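Local atomic coordinates of pyruvate synthase subunit PorC (Thermotoga maritima MSB8, PDB entry 2RAA), a protein that is the gamma chain of a four-subunit enzyme that oxidises pyruvate with CoA to acetyl-CoA and CO2, passing the electrons to ferredoxin. Residues Ile22-Arg27 / Pro152-Leu157; Ser34-Leu39 / Val50-Glu55; Val88-Glu93 / Pro98-Gly103. All coordinates share one frame; numbering follows the deposited sequence.

Contact 1: Ile22-Arg27 / Pro152-Leu157; sequences IRWHGR and PMLGAL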
loop_
_atom_site.group_PDB
_atom_site.type_symbol
_atom_site.label_atom_id
_atom_site.label_comp_id
_atom_site.label_asym_id
_atom_site.label_seq_id
_atom_site.Cartn_x
_atom_site.Cartn_y
_atom_site.Cartn_z
ATOM N N ILE A 22 8.693 3.829 -1.333
ATOM C CA ILE A 22 7.463 3.219 -1.774
ATOM C C ILE A 22 6.627 4.211 -2.589
ATOM O O ILE A 22 6.454 5.337 -2.182
ATOM C CB ILE A 22 6.627 2.848 -0.557
ATOM C CG1 ILE A 22 7.423 1.872 0.352
ATOM C CG2 ILE A 22 5.296 2.247 -1.019
ATOM C CD1 ILE A 22 7.064 1.962 1.810
ATOM N N ARG A 23 6.109 3.803 -3.736
ATOM C CA ARG A 23 5.317 4.710 -4.565
ATOM C C ARG A 23 3.959 4.081 -4.766
ATOM O O ARG A 23 3.865 2.943 -5.165
ATOM C CB ARG A 23 5.967 4.947 -5.916
ATOM C CG ARG A 23 5.192 5.928 -6.810
ATOM C CD ARG A 23 5.986 6.181 -8.085
ATOM N NE ARG A 23 5.970 5.022 -8.956
ATOM C CZ ARG A 23 6.852 4.780 -9.914
ATOM N NH1 ARG A 23 7.890 5.584 -10.133
ATOM N NH2 ARG A 23 6.702 3.693 -10.638
ATOM N N TRP A 24 2.920 4.835 -4.474
ATOM C CA TRP A 24 1.566 4.307 -4.493
ATOM C C TRP A 24 0.869 4.838 -5.680
ATOM O O TRP A 24 1.069 6.013 -6.002
ATOM C CB TRP A 24 0.743 4.848 -3.321
ATOM C CG TRP A 24 1.243 4.512 -2.012
ATOM C CD1 TRP A 24 2.341 5.023 -1.428
ATOM C CD2 TRP A 24 0.628 3.636 -1.047
ATOM N NE1 TRP A 24 2.476 4.517 -0.163
ATOM C CE2 TRP A 24 1.461 3.631 0.083
ATOM C CE3 TRP A 24 -0.514 2.829 -1.053
ATOM C CZ2 TRP A 24 1.188 2.855 1.214
ATOM C CZ3 TRP A 24 -0.800 2.056 0.064
ATOM C CH2 TRP A 24 0.048 2.064 1.180
ATOM N N HIS A 25 -0.026 4.028 -6.256
ATOM C CA HIS A 25 -0.871 4.461 -7.367
ATOM C C HIS A 25 -2.306 4.089 -7.052
ATOM O O HIS A 25 -2.617 2.944 -6.782
ATOM C CB HIS A 25 -0.448 3.817 -8.663
ATOM C CG HIS A 25 0.944 4.167 -9.062
ATOM N ND1 HIS A 25 1.226 5.148 -9.989
ATOM C CD2 HIS A 25 2.137 3.687 -8.637
ATOM C CE1 HIS A 25 2.538 5.245 -10.128
ATOM N NE2 HIS A 25 3.114 4.376 -9.314
ATOM N N GLY A 26 -3.163 5.092 -7.069
ATOM C CA GLY A 26 -4.564 4.926 -6.819
ATOM C C GLY A 26 -5.244 6.102 -7.482
ATOM O O GLY A 26 -4.581 6.936 -8.095
ATOM N N ARG A 27 -6.563 6.139 -7.355
ATOM C CA ARG A 27 -7.397 7.216 -7.874
ATOM C C ARG A 27 -7.934 8.008 -6.686
ATOM O O ARG A 27 -8.214 7.424 -5.612
ATOM C CB ARG A 27 -8.601 6.643 -8.637
ATOM C CG ARG A 27 -8.292 5.777 -9.863
ATOM C CD ARG A 27 -9.584 5.280 -10.580
ATOM N NE ARG A 27 -9.271 4.449 -11.750
ATOM C CZ ARG A 27 -8.860 4.926 -12.927
ATOM N NH1 ARG A 27 -8.713 6.229 -13.137
ATOM N NH2 ARG A 27 -8.584 4.094 -13.912
ATOM N N PRO A 152 -6.226 -2.882 4.130
ATOM C CA PRO A 152 -5.612 -4.169 3.808
ATOM C C PRO A 152 -4.356 -4.043 2.950
ATOM O O PRO A 152 -3.431 -4.853 3.080
ATOM C CB PRO A 152 -6.723 -4.906 3.055
ATOM C CG PRO A 152 -8.002 -4.269 3.535
ATOM C CD PRO A 152 -7.621 -2.805 3.648
HETATM N N MSE A 153 -4.288 -3.055 2.066
HETATM C CA MSE A 153 -3.065 -2.875 1.266
HETATM C C MSE A 153 -1.891 -2.500 2.181
HETATM O O MSE A 153 -0.750 -2.960 2.002
HETATM C CB MSE A 153 -3.265 -1.859 0.162
HETATM C CG MSE A 153 -4.184 -2.339 -0.938
HETATM SE SE MSE A 153 -3.552 -3.870 -1.906
HETATM C CE MSE A 153 -2.312 -2.939 -3.165
ATOM N N LEU A 154 -2.162 -1.680 3.184
ATOM C CA LEU A 154 -1.120 -1.410 4.171
ATOM C C LEU A 154 -0.645 -2.661 4.847
ATOM O O LEU A 154 0.543 -2.848 5.047
ATOM C CB LEU A 154 -1.643 -0.480 5.254
ATOM C CG LEU A 154 -1.147 0.930 5.213
ATOM C CD1 LEU A 154 -1.828 1.625 6.342
ATOM C CD2 LEU A 154 0.355 0.869 5.400
ATOM N N GLY A 155 -1.570 -3.488 5.299
ATOM C CA GLY A 155 -1.190 -4.733 5.960
ATOM C C GLY A 155 -0.395 -5.642 5.049
ATOM O O GLY A 155 0.640 -6.200 5.425
ATOM N N ALA A 156 -0.872 -5.812 3.837
ATOM C CA ALA A 156 -0.101 -6.504 2.782
ATOM C C ALA A 156 1.296 -5.943 2.648
ATOM O O ALA A 156 2.256 -6.682 2.574
ATOM C CB ALA A 156 -0.795 -6.431 1.466
ATOM N N LEU A 157 1.407 -4.623 2.623
ATOM C CA LEU A 157 2.708 -3.952 2.492
ATOM C C LEU A 157 3.678 -4.291 3.599
ATOM O O LEU A 157 4.875 -4.525 3.362
ATOM C CB LEU A 157 2.493 -2.445 2.512
ATOM C CG LEU A 157 3.682 -1.542 2.170
ATOM C CD1 LEU A 157 4.334 -1.871 0.807
ATOM C CD2 LEU A 157 3.151 -0.153 2.243
#
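Trp-24 and Leu-157 meet where helix 150-161 packs over the mixed sheet of this alpha/beta fold, against strand 19-27 near the centre of the chain. The helix segment runs nearly antiparallel to the strand segment, at 156°, with axes 12.5 Å apart, so the gap between them is bridged by side chains alone. The indole does most of the spanning. From CB, chi1 of -61° sets CG beside the backbone N; the chain leaves the strand alongside the helix, and only the far, six-membered ring closes in on it. On the five-membered ring NE1 donates a hydrogen bond to Asn-69 OD1 on strand 64-72, which satisfies the one polar atom of this side chain and ties down the rotation of the ring. Moving to the six-membered ring, CE3 lies against Val-89 of the neighbouring strand. CZ2 comes to 3.7 Å from Leu-157 CD2, and CH2 lies 4.0 Å from that same Leu-157 CD2, so one methyl spans two ring carbons, approaching the indole at a slant. At the end of the ring, CH2 of Trp-24 points to Leu-154 CG at 4.4 Å, and here the leucine sits at the ring edge, close to its plane. Ala-35 of helix 32-45 also packs on the indole, so two helices meet around it. Arg-23 and His-25 project to the opposite side of the strand, where Arg-23 NE gives His-25 NE2 a bond of 2.9 Å that is bent to 132° at the hydrogen. His-25 NE2 lies tilted from the guanidinium plane, while Arg-23 NE lies close to the plane of the imidazole. Back on the helix side, the row of apolar groups ends at Ile-22, whose CD1 just reaches Leu-157 CD2 at 4.5 Å.

Contact 2: Ser34-Leu39 / Val50-Glu55; sequences SASQML and VQAFPE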
loop_
_atom_site.group_PDB
_atom_site.type_symbol
_atom_site.label_atom_id
_atom_site.label_comp_id
_atom_site.label_asym_id
_atom_site.label_seq_id
_atom_site.Cartn_x
_atom_site.Cartn_y
_atom_site.Cartn_z
ATOM N N SER A 34 -3.997 8.804 2.547
ATOM C CA SER A 34 -4.126 8.462 3.965
ATOM C C SER A 34 -3.286 7.261 4.367
ATOM O O SER A 34 -2.709 7.255 5.454
ATOM C CB SER A 34 -5.596 8.214 4.332
ATOM O OG SER A 34 -6.209 7.390 3.362
ATOM N N ALA A 35 -3.202 6.249 3.497
ATOM C CA ALA A 35 -2.461 5.024 3.806
ATOM C C ALA A 35 -0.974 5.342 3.899
ATOM O O ALA A 35 -0.267 4.882 4.808
ATOM C CB ALA A 35 -2.733 3.965 2.740
ATOM N N SER A 36 -0.525 6.126 2.927
ATOM C CA SER A 36 0.790 6.689 2.882
ATOM C C SER A 36 1.081 7.468 4.179
ATOM O O SER A 36 2.103 7.238 4.837
ATOM C CB SER A 36 0.869 7.592 1.670
ATOM O OG SER A 36 2.100 8.245 1.637
ATOM N N GLN A 37 0.171 8.356 4.575
ATOM C CA GLN A 37 0.368 9.116 5.806
ATOM C C GLN A 37 0.546 8.213 6.986
ATOM O O GLN A 37 1.474 8.384 7.767
ATOM C CB GLN A 37 -0.798 10.065 6.083
ATOM C CG GLN A 37 -0.712 11.383 5.299
ATOM C CD GLN A 37 0.341 12.313 5.886
ATOM O OE1 GLN A 37 0.195 12.797 7.032
ATOM N NE2 GLN A 37 1.417 12.559 5.117
HETATM N N MSE A 38 -0.332 7.229 7.090
HETATM C CA MSE A 38 -0.387 6.319 8.235
HETATM C C MSE A 38 0.874 5.495 8.397
HETATM O O MSE A 38 1.357 5.240 9.506
HETATM C CB MSE A 38 -1.592 5.388 8.044
HETATM C CG MSE A 38 -2.148 4.836 9.324
HETATM SE SE MSE A 38 -3.662 3.653 9.047
HETATM C CE MSE A 38 -4.529 4.343 7.409
ATOM N N LEU A 39 1.423 5.088 7.262
ATOM C CA LEU A 39 2.619 4.315 7.271
ATOM C C LEU A 39 3.702 5.239 7.817
ATOM O O LEU A 39 4.385 4.908 8.776
ATOM C CB LEU A 39 2.929 3.860 5.857
ATOM C CG LEU A 39 4.278 3.206 5.702
ATOM C CD1 LEU A 39 4.385 2.029 6.678
ATOM C CD2 LEU A 39 4.418 2.788 4.252
ATOM N N VAL A 50 11.243 10.131 8.220
ATOM C CA VAL A 50 10.208 9.831 7.226
ATOM C C VAL A 50 9.775 11.022 6.404
ATOM O O VAL A 50 9.877 12.163 6.816
ATOM C CB VAL A 50 8.958 9.263 7.889
ATOM C CG1 VAL A 50 9.332 8.007 8.648
ATOM C CG2 VAL A 50 8.326 10.297 8.807
ATOM N N GLN A 51 9.305 10.722 5.216
ATOM C CA GLN A 51 8.680 11.706 4.370
ATOM C C GLN A 51 7.542 11.011 3.663
ATOM O O GLN A 51 7.621 9.801 3.378
ATOM C CB GLN A 51 9.687 12.218 3.373
ATOM C CG GLN A 51 9.144 13.306 2.501
ATOM C CD GLN A 51 10.097 13.684 1.421
ATOM O OE1 GLN A 51 10.528 12.835 0.648
ATOM N NE2 GLN A 51 10.427 14.964 1.345
ATOM N N ALA A 52 6.504 11.781 3.360
ATOM C CA ALA A 52 5.306 11.289 2.706
ATOM C C ALA A 52 4.495 12.430 2.152
ATOM O O ALA A 52 4.127 13.338 2.894
ATOM C CB ALA A 52 4.467 10.553 3.694
ATOM N N PHE A 53 4.170 12.395 0.871
ATOM C CA PHE A 53 3.312 13.424 0.310
ATOM C C PHE A 53 2.579 12.830 -0.869
ATOM O O PHE A 53 2.965 11.773 -1.343
ATOM C CB PHE A 53 4.163 14.574 -0.175
ATOM C CG PHE A 53 5.302 14.122 -1.027
ATOM C CD1 PHE A 53 6.469 13.631 -0.434
ATOM C CD2 PHE A 53 5.197 14.128 -2.418
ATOM C CE1 PHE A 53 7.543 13.178 -1.219
ATOM C CE2 PHE A 53 6.252 13.685 -3.210
ATOM C CZ PHE A 53 7.435 13.201 -2.607
ATOM N N PRO A 54 1.524 13.505 -1.342
ATOM C CA PRO A 54 0.857 13.103 -2.562
ATOM C C PRO A 54 1.276 13.948 -3.756
ATOM O O PRO A 54 1.998 14.917 -3.597
ATOM C CB PRO A 54 -0.628 13.348 -2.234
ATOM C CG PRO A 54 -0.628 14.332 -1.034
ATOM C CD PRO A 54 0.823 14.645 -0.729
ATOM N N GLU A 55 0.843 13.527 -4.944
ATOM C CA GLU A 55 0.958 14.300 -6.192
ATOM C C GLU A 55 -0.315 14.083 -7.023
ATOM O O GLU A 55 -0.533 12.996 -7.561
ATOM C CB GLU A 55 2.201 13.933 -7.014
ATOM C CG GLU A 55 3.481 14.701 -6.623
ATOM C CD GLU A 55 4.659 14.452 -7.580
ATOM O OE1 GLU A 55 4.425 13.842 -8.657
ATOM O OE2 GLU A 55 5.813 14.860 -7.247
#
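Ser-36 and Gln-37 of helix 32-45 both bear on one small residue, Ala-52 of strand 50-55, at the outer border of the sheet within this chain. Backbone spacing comes first: the CA atoms of Gln-37 and Ala-52 are 6.2 Å apart, a distance that the short alanine side chain permits. Van der Waals contacts make up most of the interface. Ala-52 points its methyl at the helix, where Ser-36 OG stands 3.9 Å from Ala-52 CB. The serine reaches there because its OG is anti to the backbone N (chi1 176°). That hydroxyl is hydrogen-bonded elsewhere, so the methyl meets a polar atom that already has its partner. Gln-37 NE2 touches the same methyl, also at 3.9 Å from Ala-52 CB. The glutamine chain starts off across the strand rather than at it, then bends at chi2 (-75°), which brings the amide back over Ala-52. The polar approach comes next. Gln-37 NE2 lies 3.6 Å from Ala-52 O, too long to count as a hydrogen bond. Both residues touch a crystal neighbour, so the lattice may bear on how this amide is turned. Bonds to strand 64-72 secure the surroundings: Asn-69 ND2 binds Ser-36 O on the helix, Gln-51 pairs with Arg-70 through the backbone, and Phe-53, turned away from the helix, stacks with Phe-68. Segments 34-39 and 50-55 therefore meet by van der Waals contact and one long polar approach, with no hydrogen bond or salt bridge between them, while polar ties run from each to strand 64-72.

Contact 3: Val88-Glu93 / Pro98-Gly103; sequences VVVIDE and PAIVEG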
loop_
_atom_site.group_PDB
_atom_site.type_symbol
_atom_site.label_atom_id
_atom_site.label_comp_id
_atom_site.label_asym_id
_atom_site.label_seq_id
_atom_site.Cartn_x
_atom_site.Cartn_y
_atom_site.Cartn_z
ATOM N N VAL A 88 6.264 -0.667 -5.510
ATOM C CA VAL A 88 5.179 0.052 -6.188
ATOM C C VAL A 88 3.925 -0.646 -5.747
ATOM O O VAL A 88 3.861 -1.867 -5.780
ATOM C CB VAL A 88 5.335 0.042 -7.755
ATOM C CG1 VAL A 88 4.094 0.557 -8.432
ATOM C CG2 VAL A 88 6.558 0.899 -8.183
ATOM N N VAL A 89 2.940 0.149 -5.325
ATOM C CA VAL A 89 1.703 -0.337 -4.740
ATOM C C VAL A 89 0.581 0.206 -5.590
ATOM O O VAL A 89 0.467 1.402 -5.765
ATOM C CB VAL A 89 1.516 0.175 -3.292
ATOM C CG1 VAL A 89 0.218 -0.305 -2.713
ATOM C CG2 VAL A 89 2.673 -0.244 -2.414
ATOM N N VAL A 90 -0.225 -0.675 -6.160
ATOM C CA VAL A 90 -1.286 -0.257 -7.065
ATOM C C VAL A 90 -2.596 -0.705 -6.440
ATOM O O VAL A 90 -2.922 -1.869 -6.433
ATOM C CB VAL A 90 -1.063 -0.837 -8.493
ATOM C CG1 VAL A 90 -2.235 -0.537 -9.400
ATOM C CG2 VAL A 90 0.234 -0.268 -9.087
ATOM N N ILE A 91 -3.347 0.237 -5.904
ATOM C CA ILE A 91 -4.535 -0.109 -5.171
ATOM C C ILE A 91 -5.763 -0.177 -6.061
ATOM O O ILE A 91 -6.865 -0.482 -5.559
ATOM C CB ILE A 91 -4.774 0.840 -3.941
ATOM C CG1 ILE A 91 -5.191 2.244 -4.351
ATOM C CG2 ILE A 91 -3.531 0.892 -3.052
ATOM C CD1 ILE A 91 -5.586 3.080 -3.174
ATOM N N ASP A 92 -5.594 0.113 -7.359
ATOM C CA ASP A 92 -6.688 -0.043 -8.341
ATOM C C ASP A 92 -6.166 -0.736 -9.592
ATOM O O ASP A 92 -5.470 -0.096 -10.373
ATOM C CB ASP A 92 -7.278 1.315 -8.685
ATOM C CG ASP A 92 -8.384 1.224 -9.720
ATOM O OD1 ASP A 92 -8.561 0.170 -10.365
ATOM O OD2 ASP A 92 -9.092 2.221 -9.879
ATOM N N GLU A 93 -6.511 -2.019 -9.794
ATOM C CA GLU A 93 -5.906 -2.831 -10.893
ATOM C C GLU A 93 -5.999 -2.145 -12.249
ATOM O O GLU A 93 -5.174 -2.307 -13.135
ATOM C CB GLU A 93 -6.518 -4.239 -10.969
ATOM C CG GLU A 93 -8.035 -4.290 -11.129
ATOM C CD GLU A 93 -8.556 -5.683 -11.484
ATOM O OE1 GLU A 93 -8.460 -6.646 -10.643
ATOM O OE2 GLU A 93 -9.087 -5.789 -12.623
ATOM N N PRO A 98 2.712 -0.374 -18.079
ATOM C CA PRO A 98 4.170 -0.392 -17.923
ATOM C C PRO A 98 4.753 0.923 -17.371
ATOM O O PRO A 98 5.833 0.910 -16.781
ATOM C CB PRO A 98 4.667 -0.673 -19.347
ATOM C CG PRO A 98 3.581 -0.151 -20.233
ATOM C CD PRO A 98 2.302 -0.429 -19.495
ATOM N N ALA A 99 4.043 2.039 -17.554
ATOM C CA ALA A 99 4.453 3.331 -16.998
ATOM C C ALA A 99 4.440 3.310 -15.467
ATOM O O ALA A 99 5.232 3.990 -14.810
ATOM C CB ALA A 99 3.523 4.427 -17.495
ATOM N N ILE A 100 3.536 2.506 -14.917
ATOM C CA ILE A 100 3.305 2.432 -13.471
ATOM C C ILE A 100 4.462 1.733 -12.772
ATOM O O ILE A 100 4.562 1.788 -11.556
ATOM C CB ILE A 100 1.930 1.704 -13.167
ATOM C CG1 ILE A 100 1.034 2.577 -12.296
ATOM C CG2 ILE A 100 2.105 0.283 -12.620
ATOM C CD1 ILE A 100 0.530 3.831 -13.069
ATOM N N VAL A 101 5.331 1.090 -13.549
ATOM C CA VAL A 101 6.433 0.292 -13.023
ATOM C C VAL A 101 7.811 0.915 -13.337
ATOM O O VAL A 101 8.861 0.329 -13.065
ATOM C CB VAL A 101 6.274 -1.157 -13.523
ATOM C CG1 VAL A 101 7.600 -1.880 -13.599
ATOM C CG2 VAL A 101 5.261 -1.912 -12.644
ATOM N N GLU A 102 7.795 2.147 -13.838
ATOM C CA GLU A 102 9.021 2.873 -14.128
ATOM C C GLU A 102 9.877 3.074 -12.890
ATOM O O GLU A 102 9.378 3.486 -11.851
ATOM C CB GLU A 102 8.697 4.229 -14.757
ATOM C CG GLU A 102 8.314 4.114 -16.227
ATOM C CD GLU A 102 8.154 5.466 -16.914
ATOM O OE1 GLU A 102 7.742 6.434 -16.234
ATOM O OE2 GLU A 102 8.427 5.546 -18.141
ATOM N N GLY A 103 11.170 2.778 -12.999
ATOM C CA GLY A 103 12.097 2.941 -11.877
ATOM C C GLY A 103 12.128 1.785 -10.889
ATOM O O GLY A 103 12.979 1.752 -9.985
#
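In this buried contact the methyls of a strand meet both a methyl and a main-chain carbonyl of Ile-100, in the loop that follows strand 87-90, which folds back onto Val-88 and Val-90. It lies in the alpha/beta fold on the face of the sheet turned away from helix 150-161: Val-89, between the two valines, packs on that helix instead. Residues 99-101, with Ile-100 in the middle, form a short 3-10 turn, with Val-101 N bonded to Pro-98 O at 3.3 Å. Val-88 and Val-101 have the closest pair of CA atoms, 7.0 Å apart. Two different parts of Ile-100 are used. Its branch methyl meets Val-90 at a slant, CG2 of Ile-100 lying 4.0 Å from CG2 of Val-90. The first torsion of this isoleucine, -125°, is close to eclipsed rather than staggered, which suggests some strain in placing its branches between the valine and His-25 of strand 19-27. The other part is the main-chain carbonyl. Val-88 presents both of its methyls to that oxygen: CG1, anti to the backbone N, is the nearer, and CG2 of Val-88 lies 4.0 Å from Ile-100 O. Burying a carbonyl against methyls would be costly by itself, but Arg-23 NH2 donates a hydrogen bond to Ile-100 O, and the same nitrogen also binds Glu-102 O. One arginine of strand 19-27 thus fastens the loop at two points. Val-101 turns aside to pack on Leu-110 and Phe-127. The tightest approach between the segments remains that of Val-88 CG1 to Ile-100 O, at 3.4 Å.

In the fold
All three contacts involve strands of one mixed sheet. Contacts 1 and 2 share a face, with helices 150-161 and 32-45 side by side; their centres are about 10 Å apart, and Leu-39 packs on both Ile-22 and Leu-157. Contact 3, its centre about 10 Å from that of contact 1, covers the reverse face beside it. Strands 19-27 and 87-90 are sheet neighbours, and Arg-27 adds a salt bridge to Asp-92. Contacts 2 and 3, with centres about 17 Å apart, do not touch. Along the chain both fall, one after the other, between the two segments of contact 1, which therefore brings early and late parts together at the middle of the subunit.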